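Local structure of neurotoxin (Clostridium botulinum, 1ZB7) at residues N7-N11 with K85-K90; K94-R98 with Y391-G396; Y364-T368 with F408-N412. The protein acts in the host cytosol as a zinc endopeptidase, the botulinum neurotoxin type G light chain, that cleaves synaptobrevins (VAMP1, VAMP2 and VAMP3). All blocks are in the same frame, centred on the assembly; numbering follows the deposited sequence.

In the fold
From the N terminus, contact 1 comes first: it closes the chain from 7-11, through strands 19-23, 34-38, 43-46 and 69-73, back onto helix 82-99. Contact 2 opens farther along that same helix, its centre about 16 Å from that of contact 1, and spans 292 intervening residues before closing on the loop segment 391-396. Before this loop is met, contact 3 has opened at 364-368, just after helix 357-364, and it closes at 408-412; contacts 2 and 3 therefore cross, while contact 1 precedes both. The centres of contacts 2 and 3 lie about 13 Å apart, and Arg98 NH2 packs 3.4 Å from Ile366 CD1. Helix 82-99 thus joins segment 7-11 to the loop holding 391-396.

Contact 1 of 3, residues N7-N11 with K85-K90; sequences NFNYN and KDKFLK
Tyr10 and Asp86 bring the two backbones closest, with CA atoms 4.7 Å apart, whereas at the Phe8 and Lys90 end the irregular 7-11 segment stands farther from the helix. At the close end the helix side chain binds the loop backbone: Tyr10 N donates to Asp86 OD1 over 2.9 Å, nearly straight at 166°. The oxygen is met on its anti side, somewhat out of the carboxylate plane. Asp86 OD2 uses its syn lone pair for Lys90 NZ at 2.7 Å, a salt bridge one helical turn along, and the same ammonium also makes a weak bond to OD1, the oxygen that holds the loop. Lys90 NZ goes on to Asn9 OD1 at 2.8 Å, arriving on a lone pair in the carbonyl plane. The extended Lys90 chain carries the ammonium to that amide, and on the way CE passes 3.5 Å from Phe8 O. The arrangement joins the N-terminal segment, ahead of strand 19-23, to helix 82-99 of the zinc protease fold. Lys85 works through its aliphatic part: CB sits over one face of the Tyr10 ring, 3.8 Å from the centroid and 16° off the normal, a CH-pi contact offset toward the rim. A chi1 of -169° swings the Tyr10 ring over Lys85, whose chain crosses it obliquely, and Lys85 CD lies 3.5 Å from Tyr10 OH. Lys85 NZ itself pairs with Glu48 in a salt bridge, Tyr10 OH makes a weak hydrogen bond to the same Glu48, and Lys35 makes a cation-pi contact with the tyrosine ring. Between the polar group and the buried Phe8, Leu89 CD2 packs at the edge of the Tyr10 ring and also touches Phe8 CB at 4.1 Å, while the Phe8 ring leads away to meet Phe37 edge-to-face.

Contact 2 of 3, residues K94-R98 with Y391-G396; sequences KLFNR and YTQNEG
The last turns of helix 82-99 meet an ST motif in the loop 391-396, where Thr392 OG1 accepts from Glu395 N; Arg98 and Lys94 bind this loop through its carbonyls. Arg98 NH1 donates to Gln393 O at 2.9 Å (157°). The oxygen lies close to the guanidinium plane, although the donor stands above the carbonyl plane. Gly396 N sits over the centre of one guanidinium face, 3.3 Å above it, and the positive phi of Gly396 (53°) suits glycine. A water accepts from NH1 and donates to Asn394 O, adding a bridge to the loop. In the fold, the same arginine turns toward the start of helix 224-239: NH2 forms a salt bridge with Asp223, which also bonds Tyr391 OH. The Tyr391 ring and the guanidinium are almost perpendicular, 86° apart, and Tyr391 OH lies 3.2 Å from Arg98 CD. One turn earlier, the extended Lys94 chain slides past Tyr391 in the opposite direction to put NZ 2.8 Å from Tyr391 O; Asn388 and Leu385 supply further acceptors. Asn97 and Gln393 run side by side, with Asn97 CB 3.5 Å from Gln393 CD.

Contact 3 of 3, residues Y364-T368 with F408-N412; sequences YGIKT and FNGQN
Lys367 is met from two directions, by the Phe408 ring lying against its side chain and by the Gln411 amide lying along its backbone. Phe408 and Lys367 cross at about a right angle. Lys367 CB stands over one face of the ring, 4.1 Å from the centroid, a CH-pi contact displaced toward the rim. Lys367 CG is anti to the backbone N (chi1 -161°), and from there the chain carries CD to 3.7 Å from Phe408 CD2. Lys367 N also lies over the ring face, while Gly365 O approaches the edge in the ring plane, 3.5 Å from Phe408 CD1. Gly365, the first residue beyond helix 357-364, has the positive phi of a Schellman motif, and its carbonyl lies beside the aromatic edge.

Gln411 uses both ends of its amide on one residue. OE1 accepts from Lys367 N at 2.8 Å, on a lone pair in the carbonyl plane, although the bond is bent to 144°. NE2 donates to Lys367 O, also at 2.8 Å and straighter at 164°, with that oxygen close to the amide plane. This two-point pairing imitates the way a neighbouring strand would meet a backbone N-H and C=O, and it fixes the rotation of the amide. The Ile366 side chain crosses Gln411 at about a right angle, with Ile366 CG2 4.0 Å from Gln411 OE1.

Both amide atoms have second partners, Asn398 ND2 giving to OE1 and Phe221 O receiving from NE2, which ties the loop to the end of strand 215-221. Lys367 NZ reaches Asn205 on strand 199-208. With two bonds at each end, the buried Gln411 amide is satisfied on its oxygen and nitrogen alike, and exchanging the two would set donor against donor at Lys367 N and acceptor against acceptor at Lys367 O.

Contact 1 of 3, residues N7-N11 with K85-K90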
ATOM      1  N   ASN A   7      28.583  29.194  -4.212  1.00 42.82           N
ATOM      2  CA  ASN A   7      29.414  28.612  -3.182  1.00 42.61           C
ATOM      3  C   ASN A   7      29.581  29.522  -1.992  1.00 40.35           C
ATOM      4  O   ASN A   7      29.754  30.639  -2.152  1.00 40.76           O
ATOM      5  CB  ASN A   7      30.846  28.328  -3.727  1.00 42.99           C
ATOM      6  CG  ASN A   7      30.892  27.293  -4.901  1.00 47.08           C
ATOM      7  OD1 ASN A   7      30.260  26.192  -4.893  1.00 44.89           O
ATOM      8  ND2 ASN A   7      31.715  27.632  -5.897  1.00 47.87           N
ATOM      9  N   PHE A   8      29.636  28.984  -0.800  1.00 41.16           N
ATOM     10  CA  PHE A   8      29.750  29.717   0.459  1.00 40.69           C
ATOM     11  C   PHE A   8      30.535  28.881   1.421  1.00 40.57           C
ATOM     12  O   PHE A   8      30.546  27.634   1.311  1.00 40.49           O
ATOM     13  CB  PHE A   8      28.396  29.883   1.135  1.00 41.37           C
ATOM     14  CG  PHE A   8      27.455  30.856   0.414  1.00 41.95           C
ATOM     15  CD1 PHE A   8      27.658  32.225   0.482  1.00 46.23           C
ATOM     16  CD2 PHE A   8      26.359  30.394  -0.249  1.00 41.05           C
ATOM     17  CE1 PHE A   8      26.783  33.105  -0.142  1.00 41.56           C
ATOM     18  CE2 PHE A   8      25.506  31.290  -0.871  1.00 42.16           C
ATOM     19  CZ  PHE A   8      25.690  32.588  -0.786  1.00 39.95           C
ATOM     20  N   ASN A   9      31.174  29.567   2.368  1.00 40.15           N
ATOM     21  CA  ASN A   9      31.707  28.959   3.585  1.00 40.82           C
ATOM     22  C   ASN A   9      30.821  29.408   4.694  1.00 39.76           C
ATOM     23  O   ASN A   9      30.388  30.503   4.634  1.00 41.31           O
ATOM     24  CB  ASN A   9      33.160  29.425   3.846  1.00 41.13           C
ATOM     25  CG  ASN A   9      34.075  29.187   2.635  1.00 40.43           C
ATOM     26  OD1 ASN A   9      34.439  28.012   2.381  1.00 39.58           O
ATOM     27  ND2 ASN A   9      34.424  30.283   1.851  1.00 33.09           N
ATOM     28  N   TYR A  10      30.548  28.563   5.688  1.00 39.77           N
ATOM     29  CA  TYR A  10      29.800  28.945   6.846  1.00 39.90           C
ATOM     30  C   TYR A  10      30.253  30.221   7.508  1.00 40.93           C
ATOM     31  O   TYR A  10      29.429  31.009   7.940  1.00 40.09           O
ATOM     32  CB  TYR A  10      29.723  27.869   7.908  1.00 39.93           C
ATOM     33  CG  TYR A  10      28.690  28.255   8.957  1.00 41.34           C
ATOM     34  CD1 TYR A  10      27.335  28.152   8.674  1.00 41.22           C
ATOM     35  CD2 TYR A  10      29.047  28.777  10.182  1.00 42.51           C
ATOM     36  CE1 TYR A  10      26.403  28.508   9.579  1.00 42.15           C
ATOM     37  CE2 TYR A  10      28.074  29.129  11.114  1.00 40.81           C
ATOM     38  CZ  TYR A  10      26.760  28.981  10.798  1.00 40.66           C
ATOM     39  OH  TYR A  10      25.745  29.286  11.682  1.00 41.73           O
ATOM     40  N   ASN A  11      31.555  30.442   7.543  1.00 42.97           N
ATOM     41  CA  ASN A  11      32.129  31.617   8.215  1.00 45.03           C
ATOM     42  C   ASN A  11      32.262  32.867   7.402  1.00 43.45           C
ATOM     43  O   ASN A  11      32.667  33.900   7.924  1.00 44.21           O
ATOM     44  CB  ASN A  11      33.467  31.240   8.890  1.00 46.47           C
ATOM     45  CG  ASN A  11      34.630  30.994   7.873  1.00 52.14           C
ATOM     46  OD1 ASN A  11      34.485  31.075   6.623  1.00 54.38           O
ATOM     47  ND2 ASN A  11      35.780  30.659   8.429  1.00 57.31           N
ATOM     48  N   LYS A  85      28.305  22.668  10.387  1.00 41.65           N
ATOM     49  CA  LYS A  85      27.473  23.582   9.634  1.00 42.21           C
ATOM     50  C   LYS A  85      27.977  23.844   8.240  1.00 40.95           C
ATOM     51  O   LYS A  85      27.170  23.838   7.276  1.00 40.98           O
ATOM     52  CB  LYS A  85      27.269  24.910  10.385  1.00 42.29           C
ATOM     53  CG  LYS A  85      26.381  24.668  11.661  1.00 44.16           C
ATOM     54  CD  LYS A  85      26.179  25.898  12.493  1.00 43.33           C
ATOM     55  CE  LYS A  85      25.542  25.500  13.799  1.00 47.08           C
ATOM     56  NZ  LYS A  85      24.877  26.620  14.475  1.00 50.90           N
ATOM     57  N   ASP A  86      29.279  24.097   8.167  1.00 39.17           N
ATOM     58  CA  ASP A  86      29.990  24.278   6.940  1.00 40.04           C
ATOM     59  C   ASP A  86      29.928  23.062   6.036  1.00 39.09           C
ATOM     60  O   ASP A  86      29.675  23.179   4.851  1.00 39.42           O
ATOM     61  CB  ASP A  86      31.476  24.705   7.231  1.00 42.08           C
ATOM     62  CG  ASP A  86      32.248  25.094   5.967  1.00 42.47           C
ATOM     63  OD1 ASP A  86      31.851  26.022   5.233  1.00 46.38           O
ATOM     64  OD2 ASP A  86      33.226  24.448   5.681  1.00 47.40           O
ATOM     65  N   LYS A  87      30.092  21.897   6.614  1.00 40.77           N
ATOM     66  CA  LYS A  87      29.942  20.625   5.870  1.00 41.29           C
ATOM     67  C   LYS A  87      28.525  20.362   5.320  1.00 41.98           C
ATOM     68  O   LYS A  87      28.355  19.892   4.125  1.00 40.87           O
ATOM     69  CB  LYS A  87      30.420  19.441   6.726  1.00 40.77           C
ATOM     70  CG  LYS A  87      30.428  18.120   5.962  1.00 43.47           C
ATOM     71  CD  LYS A  87      31.129  16.926   6.672  1.00 44.51           C
ATOM     72  CE  LYS A  87      31.009  15.662   5.752  1.00 45.91           C
ATOM     73  NZ  LYS A  87      31.895  14.549   6.021  1.00 48.65           N
ATOM     74  N   PHE A  88      27.519  20.632   6.175  1.00 40.12           N
ATOM     75  CA  PHE A  88      26.101  20.599   5.753  1.00 39.42           C
ATOM     76  C   PHE A  88      25.795  21.552   4.552  1.00 39.32           C
ATOM     77  O   PHE A  88      25.220  21.136   3.558  1.00 37.78           O
ATOM     78  CB  PHE A  88      25.232  20.981   6.921  1.00 39.68           C
ATOM     79  CG  PHE A  88      23.748  20.977   6.623  1.00 41.05           C
ATOM     80  CD1 PHE A  88      22.959  19.841   6.886  1.00 40.66           C
ATOM     81  CD2 PHE A  88      23.119  22.103   6.189  1.00 39.51           C
ATOM     82  CE1 PHE A  88      21.584  19.933   6.707  1.00 37.23           C
ATOM     83  CE2 PHE A  88      21.764  22.143   5.975  1.00 40.08           C
ATOM     84  CZ  PHE A  88      21.020  21.025   6.192  1.00 39.67           C
ATOM     85  N   LEU A  89      26.213  22.814   4.681  1.00 38.98           N
ATOM     86  CA  LEU A  89      26.126  23.823   3.648  1.00 38.76           C
ATOM     87  C   LEU A  89      26.768  23.445   2.275  1.00 40.28           C
ATOM     88  O   LEU A  89      26.110  23.543   1.208  1.00 40.94           O
ATOM     89  CB  LEU A  89      26.734  25.074   4.179  1.00 38.57           C
ATOM     90  CG  LEU A  89      26.785  26.387   3.371  1.00 38.33           C
ATOM     91  CD1 LEU A  89      25.398  26.765   2.834  1.00 40.78           C
ATOM     92  CD2 LEU A  89      27.336  27.465   4.310  1.00 36.22           C
ATOM     93  N   LYS A  90      28.004  22.989   2.336  1.00 38.74           N
ATOM     94  CA  LYS A  90      28.732  22.490   1.206  1.00 39.70           C
ATOM     95  C   LYS A  90      28.102  21.258   0.588  1.00 39.05           C
ATOM     96  O   LYS A  90      28.045  21.123  -0.650  1.00 38.44           O
ATOM     97  CB  LYS A  90      30.240  22.322   1.573  1.00 40.58           C
ATOM     98  CG  LYS A  90      30.972  23.704   1.494  1.00 42.75           C
ATOM     99  CD  LYS A  90      32.171  23.787   2.320  1.00 51.64           C
ATOM    100  CE  LYS A  90      32.877  25.190   2.177  1.00 56.16           C
ATOM    101  NZ  LYS A  90      33.973  25.342   3.240  1.00 57.64           N
TER

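Contact 2 of 3, residues K94-R98 with Y391-G396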
ATOM      1  N   LYS A  94      26.438  20.922  -3.101  1.00 39.59           N
ATOM      2  CA  LYS A  94      26.895  19.905  -4.003  1.00 39.44           C
ATOM      3  C   LYS A  94      25.677  19.165  -4.542  1.00 39.71           C
ATOM      4  O   LYS A  94      25.606  18.847  -5.708  1.00 40.57           O
ATOM      5  CB  LYS A  94      27.852  18.946  -3.330  1.00 40.84           C
ATOM      6  CG  LYS A  94      28.313  17.760  -4.181  1.00 38.57           C
ATOM      7  CD  LYS A  94      29.642  17.279  -3.759  1.00 39.89           C
ATOM      8  CE  LYS A  94      30.125  16.016  -4.592  1.00 39.81           C
ATOM      9  NZ  LYS A  94      31.359  15.459  -3.952  1.00 35.61           N
ATOM     10  N   LEU A  95      24.706  18.920  -3.692  1.00 40.22           N
ATOM     11  CA  LEU A  95      23.503  18.237  -4.096  1.00 39.95           C
ATOM     12  C   LEU A  95      22.712  19.049  -5.077  1.00 39.17           C
ATOM     13  O   LEU A  95      22.269  18.517  -6.075  1.00 39.31           O
ATOM     14  CB  LEU A  95      22.665  17.828  -2.870  1.00 41.61           C
ATOM     15  CG  LEU A  95      23.310  16.819  -1.879  1.00 40.12           C
ATOM     16  CD1 LEU A  95      22.279  16.558  -0.791  1.00 41.51           C
ATOM     17  CD2 LEU A  95      23.706  15.578  -2.532  1.00 41.95           C
ATOM     18  N   PHE A  96      22.589  20.355  -4.858  1.00 39.20           N
ATOM     19  CA  PHE A  96      21.931  21.175  -5.862  1.00 39.00           C
ATOM     20  C   PHE A  96      22.740  21.176  -7.148  1.00 39.61           C
ATOM     21  O   PHE A  96      22.165  21.201  -8.230  1.00 41.25           O
ATOM     22  CB  PHE A  96      21.647  22.605  -5.395  1.00 37.96           C
ATOM     23  CG  PHE A  96      20.427  22.732  -4.553  1.00 37.11           C
ATOM     24  CD1 PHE A  96      20.512  22.651  -3.167  1.00 38.67           C
ATOM     25  CD2 PHE A  96      19.197  22.931  -5.134  1.00 38.13           C
ATOM     26  CE1 PHE A  96      19.355  22.722  -2.341  1.00 39.60           C
ATOM     27  CE2 PHE A  96      17.986  23.033  -4.341  1.00 42.55           C
ATOM     28  CZ  PHE A  96      18.067  22.944  -2.936  1.00 43.15           C
ATOM     29  N   ASN A  97      24.055  21.183  -7.057  1.00 40.39           N
ATOM     30  CA  ASN A  97      24.880  21.121  -8.286  1.00 40.35           C
ATOM     31  C   ASN A  97      24.648  19.843  -9.067  1.00 41.21           C
ATOM     32  O   ASN A  97      24.550  19.874 -10.270  1.00 42.32           O
ATOM     33  CB  ASN A  97      26.364  21.350  -8.025  1.00 40.73           C
ATOM     34  CG  ASN A  97      26.718  22.824  -7.889  1.00 39.73           C
ATOM     35  OD1 ASN A  97      26.226  23.670  -8.631  1.00 47.55           O
ATOM     36  ND2 ASN A  97      27.499  23.135  -6.904  1.00 40.69           N
ATOM     37  N   ARG A  98      24.481  18.747  -8.359  1.00 41.79           N
ATOM     38  CA  ARG A  98      24.106  17.506  -8.943  1.00 41.62           C
ATOM     39  C   ARG A  98      22.742  17.547  -9.675  1.00 41.99           C
ATOM     40  O   ARG A  98      22.651  17.129 -10.851  1.00 41.69           O
ATOM     41  CB  ARG A  98      24.220  16.391  -7.896  1.00 41.80           C
ATOM     42  CG  ARG A  98      23.661  15.021  -8.332  1.00 40.62           C
ATOM     43  CD  ARG A  98      24.535  13.873  -7.754  1.00 41.75           C
ATOM     44  NE  ARG A  98      23.997  12.552  -8.067  1.00 41.24           N
ATOM     45  CZ  ARG A  98      23.977  11.968  -9.259  1.00 41.91           C
ATOM     46  NH1 ARG A  98      24.467  12.582 -10.332  1.00 39.37           N
ATOM     47  NH2 ARG A  98      23.428  10.748  -9.390  1.00 42.20           N
ATOM     48  N   TYR A 391      31.571  10.102  -4.062  1.00 42.47           N
ATOM     49  CA  TYR A 391      30.331  10.728  -4.516  1.00 42.49           C
ATOM     50  C   TYR A 391      30.650  11.908  -5.355  1.00 42.18           C
ATOM     51  O   TYR A 391      31.301  12.825  -4.880  1.00 43.78           O
ATOM     52  CB  TYR A 391      29.441  11.092  -3.317  1.00 41.32           C
ATOM     53  CG  TYR A 391      28.081  11.554  -3.655  1.00 40.91           C
ATOM     54  CD1 TYR A 391      27.067  10.672  -3.952  1.00 40.62           C
ATOM     55  CD2 TYR A 391      27.800  12.918  -3.732  1.00 41.06           C
ATOM     56  CE1 TYR A 391      25.806  11.119  -4.294  1.00 38.66           C
ATOM     57  CE2 TYR A 391      26.580  13.364  -4.088  1.00 40.43           C
ATOM     58  CZ  TYR A 391      25.558  12.466  -4.364  1.00 40.36           C
ATOM     59  OH  TYR A 391      24.293  12.961  -4.689  1.00 36.43           O
ATOM     60  N   THR A 392      30.179  11.895  -6.608  1.00 42.56           N
ATOM     61  CA  THR A 392      30.418  13.021  -7.550  1.00 42.71           C
ATOM     62  C   THR A 392      29.096  13.673  -8.010  1.00 43.34           C
ATOM     63  O   THR A 392      28.014  13.058  -7.985  1.00 41.61           O
ATOM     64  CB  THR A 392      31.224  12.593  -8.803  1.00 42.25           C
ATOM     65  OG1 THR A 392      30.398  11.777  -9.634  1.00 46.04           O
ATOM     66  CG2 THR A 392      32.531  11.844  -8.440  1.00 39.89           C
ATOM     67  N   GLN A 393      29.214  14.938  -8.416  1.00 43.82           N
ATOM     68  CA  GLN A 393      28.147  15.676  -9.016  1.00 44.91           C
ATOM     69  C   GLN A 393      27.490  14.965 -10.181  1.00 44.96           C
ATOM     70  O   GLN A 393      26.239  14.870 -10.260  1.00 43.00           O
ATOM     71  CB  GLN A 393      28.683  17.022  -9.498  1.00 45.96           C
ATOM     72  CG  GLN A 393      28.745  18.019  -8.383  1.00 49.69           C
ATOM     73  CD  GLN A 393      29.171  19.438  -8.848  1.00 54.20           C
ATOM     74  OE1 GLN A 393      28.872  19.897 -10.032  1.00 43.06           O
ATOM     75  NE2 GLN A 393      29.827  20.155  -7.883  1.00 48.66           N
ATOM     76  N   ASN A 394      28.333  14.479 -11.092  1.00 44.46           N
ATOM     77  CA  ASN A 394      27.827  13.953 -12.334  1.00 45.28           C
ATOM     78  C   ASN A 394      27.312  12.537 -12.269  1.00 44.87           C
ATOM     79  O   ASN A 394      26.389  12.214 -13.019  1.00 46.52           O
ATOM     80  CB  ASN A 394      28.897  14.096 -13.438  1.00 45.75           C
ATOM     81  CG  ASN A 394      29.023  15.547 -13.904  1.00 49.63           C
ATOM     82  OD1 ASN A 394      28.183  16.427 -13.560  1.00 48.99           O
ATOM     83  ND2 ASN A 394      30.079  15.817 -14.622  1.00 46.97           N
ATOM     84  N   GLU A 395      27.908  11.696 -11.414  1.00 43.46           N
ATOM     85  CA  GLU A 395      27.532  10.261 -11.315  1.00 42.55           C
ATOM     86  C   GLU A 395      26.982   9.816  -9.951  1.00 40.92           C
ATOM     87  O   GLU A 395      26.594   8.669  -9.807  1.00 39.93           O
ATOM     88  CB  GLU A 395      28.741   9.389 -11.661  1.00 42.94           C
ATOM     89  CG  GLU A 395      29.218   9.557 -13.118  1.00 45.37           C
ATOM     90  CD  GLU A 395      30.246   8.550 -13.488  1.00 51.45           C
ATOM     91  OE1 GLU A 395      31.398   8.834 -13.033  1.00 56.62           O
ATOM     92  OE2 GLU A 395      29.925   7.470 -14.151  1.00 51.14           O
ATOM     93  N   GLY A 396      26.967  10.699  -8.948  1.00 40.15           N
ATOM     94  CA  GLY A 396      26.739  10.296  -7.536  1.00 38.73           C
ATOM     95  C   GLY A 396      27.662   9.208  -7.072  1.00 38.87           C
ATOM     96  O   GLY A 396      28.854   9.310  -7.253  1.00 39.84           O
TER
HETATM   97  O   HOH W   1      23.785  10.797 -12.635  1.00 47.09           O

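Contact 3 of 3, residues Y364-T368 with F408-N412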
ATOM      1  N   TYR A 364      18.780  10.127 -14.088  1.00 45.91           N
ATOM      2  CA  TYR A 364      20.070  10.329 -13.371  1.00 43.83           C
ATOM      3  C   TYR A 364      20.839   9.010 -13.137  1.00 43.12           C
ATOM      4  O   TYR A 364      21.967   9.033 -12.595  1.00 42.68           O
ATOM      5  CB  TYR A 364      19.865  11.043 -12.024  1.00 42.77           C
ATOM      6  CG  TYR A 364      19.614  12.473 -12.204  1.00 42.00           C
ATOM      7  CD1 TYR A 364      20.647  13.407 -12.026  1.00 42.15           C
ATOM      8  CD2 TYR A 364      18.349  12.948 -12.626  1.00 42.34           C
ATOM      9  CE1 TYR A 364      20.435  14.777 -12.257  1.00 41.64           C
ATOM     10  CE2 TYR A 364      18.132  14.306 -12.824  1.00 41.97           C
ATOM     11  CZ  TYR A 364      19.205  15.223 -12.667  1.00 41.90           C
ATOM     12  OH  TYR A 364      19.011  16.583 -12.890  1.00 41.08           O
ATOM     13  N   GLY A 365      20.275   7.872 -13.568  1.00 41.88           N
ATOM     14  CA  GLY A 365      20.930   6.538 -13.332  1.00 40.42           C
ATOM     15  C   GLY A 365      21.045   6.271 -11.834  1.00 40.61           C
ATOM     16  O   GLY A 365      22.090   5.876 -11.296  1.00 40.87           O
ATOM     17  N   ILE A 366      19.960   6.568 -11.136  1.00 41.15           N
ATOM     18  CA  ILE A 366      19.869   6.386  -9.691  1.00 41.62           C
ATOM     19  C   ILE A 366      18.875   5.291  -9.434  1.00 41.32           C
ATOM     20  O   ILE A 366      17.782   5.260  -9.978  1.00 40.86           O
ATOM     21  CB  ILE A 366      19.475   7.680  -9.002  1.00 42.83           C
ATOM     22  CG1 ILE A 366      20.612   8.730  -9.105  1.00 40.57           C
ATOM     23  CG2 ILE A 366      19.150   7.464  -7.586  1.00 42.87           C
ATOM     24  CD1 ILE A 366      20.118  10.199  -8.711  1.00 40.66           C
ATOM     25  N   LYS A 367      19.317   4.316  -8.661  1.00 41.95           N
ATOM     26  CA  LYS A 367      18.408   3.367  -8.087  1.00 42.00           C
ATOM     27  C   LYS A 367      17.521   3.929  -6.939  1.00 41.38           C
ATOM     28  O   LYS A 367      17.992   4.542  -6.000  1.00 40.80           O
ATOM     29  CB  LYS A 367      19.169   2.133  -7.597  1.00 41.96           C
ATOM     30  CG  LYS A 367      18.193   1.031  -7.457  1.00 42.50           C
ATOM     31  CD  LYS A 367      18.739  -0.261  -7.520  1.00 46.72           C
ATOM     32  CE  LYS A 367      17.579  -1.261  -7.593  1.00 49.73           C
ATOM     33  NZ  LYS A 367      17.783  -2.237  -8.716  1.00 51.96           N
ATOM     34  N   THR A 368      16.240   3.654  -7.043  1.00 43.21           N
ATOM     35  CA  THR A 368      15.285   3.874  -5.956  1.00 43.90           C
ATOM     36  C   THR A 368      14.425   2.639  -5.705  1.00 42.91           C
ATOM     37  O   THR A 368      14.509   1.633  -6.381  1.00 41.80           O
ATOM     38  CB  THR A 368      14.494   5.202  -6.231  1.00 44.61           C
ATOM     39  OG1 THR A 368      13.962   5.744  -5.006  1.00 51.14           O
ATOM     40  CG2 THR A 368      13.465   5.019  -7.197  1.00 45.27           C
ATOM     41  N   PHE A 408      23.832  -0.388 -10.771  1.00 45.69           N
ATOM     42  CA  PHE A 408      23.920   0.590  -9.655  1.00 44.46           C
ATOM     43  C   PHE A 408      24.704   0.019  -8.436  1.00 44.07           C
ATOM     44  O   PHE A 408      24.252   0.112  -7.256  1.00 44.89           O
ATOM     45  CB  PHE A 408      22.515   1.083  -9.212  1.00 43.99           C
ATOM     46  CG  PHE A 408      21.524   1.274 -10.332  1.00 43.15           C
ATOM     47  CD1 PHE A 408      21.439   2.478 -11.020  1.00 45.31           C
ATOM     48  CD2 PHE A 408      20.613   0.261 -10.658  1.00 43.54           C
ATOM     49  CE1 PHE A 408      20.510   2.667 -12.070  1.00 43.29           C
ATOM     50  CE2 PHE A 408      19.649   0.456 -11.664  1.00 43.65           C
ATOM     51  CZ  PHE A 408      19.589   1.677 -12.370  1.00 42.36           C
ATOM     52  N   ASN A 409      25.866  -0.555  -8.711  1.00 42.26           N
ATOM     53  CA  ASN A 409      26.704  -1.147  -7.670  1.00 41.66           C
ATOM     54  C   ASN A 409      27.181  -0.157  -6.605  1.00 39.81           C
ATOM     55  O   ASN A 409      27.482  -0.522  -5.449  1.00 38.12           O
ATOM     56  CB  ASN A 409      27.914  -1.867  -8.299  1.00 42.69           C
ATOM     57  CG  ASN A 409      27.621  -3.325  -8.642  1.00 45.01           C
ATOM     58  OD1 ASN A 409      26.517  -3.818  -8.476  1.00 53.19           O
ATOM     59  ND2 ASN A 409      28.602  -3.992  -9.149  1.00 47.48           N
ATOM     60  N   GLY A 410      27.272   1.091  -7.002  1.00 38.75           N
ATOM     61  CA  GLY A 410      27.707   2.130  -6.063  1.00 40.06           C
ATOM     62  C   GLY A 410      26.674   2.419  -4.955  1.00 39.67           C
ATOM     63  O   GLY A 410      27.014   2.966  -3.956  1.00 38.96           O
ATOM     64  N   GLN A 411      25.418   2.038  -5.168  1.00 40.44           N
ATOM     65  CA  GLN A 411      24.351   2.138  -4.145  1.00 41.05           C
ATOM     66  C   GLN A 411      24.097   0.797  -3.429  1.00 40.21           C
ATOM     67  O   GLN A 411      23.284   0.698  -2.523  1.00 38.95           O
ATOM     68  CB  GLN A 411      23.051   2.609  -4.796  1.00 40.82           C
ATOM     69  CG  GLN A 411      23.033   4.110  -5.266  1.00 41.89           C
ATOM     70  CD  GLN A 411      21.710   4.439  -5.928  1.00 42.10           C
ATOM     71  OE1 GLN A 411      21.607   4.383  -7.124  1.00 45.05           O
ATOM     72  NE2 GLN A 411      20.678   4.647  -5.143  1.00 39.74           N
ATOM     73  N   ASN A 412      24.841  -0.219  -3.811  1.00 40.51           N
ATOM     74  CA  ASN A 412      24.641  -1.585  -3.317  1.00 40.68           C
ATOM     75  C   ASN A 412      25.317  -1.718  -1.966  1.00 41.29           C
ATOM     76  O   ASN A 412      26.512  -1.598  -1.876  1.00 40.02           O
ATOM     77  CB  ASN A 412      25.203  -2.577  -4.345  1.00 40.99           C
ATOM     78  CG  ASN A 412      24.822  -4.041  -4.054  1.00 40.69           C
ATOM     79  OD1 ASN A 412      24.810  -4.476  -2.914  1.00 41.88           O
ATOM     80  ND2 ASN A 412      24.500  -4.789  -5.112  1.00 41.67           N
TER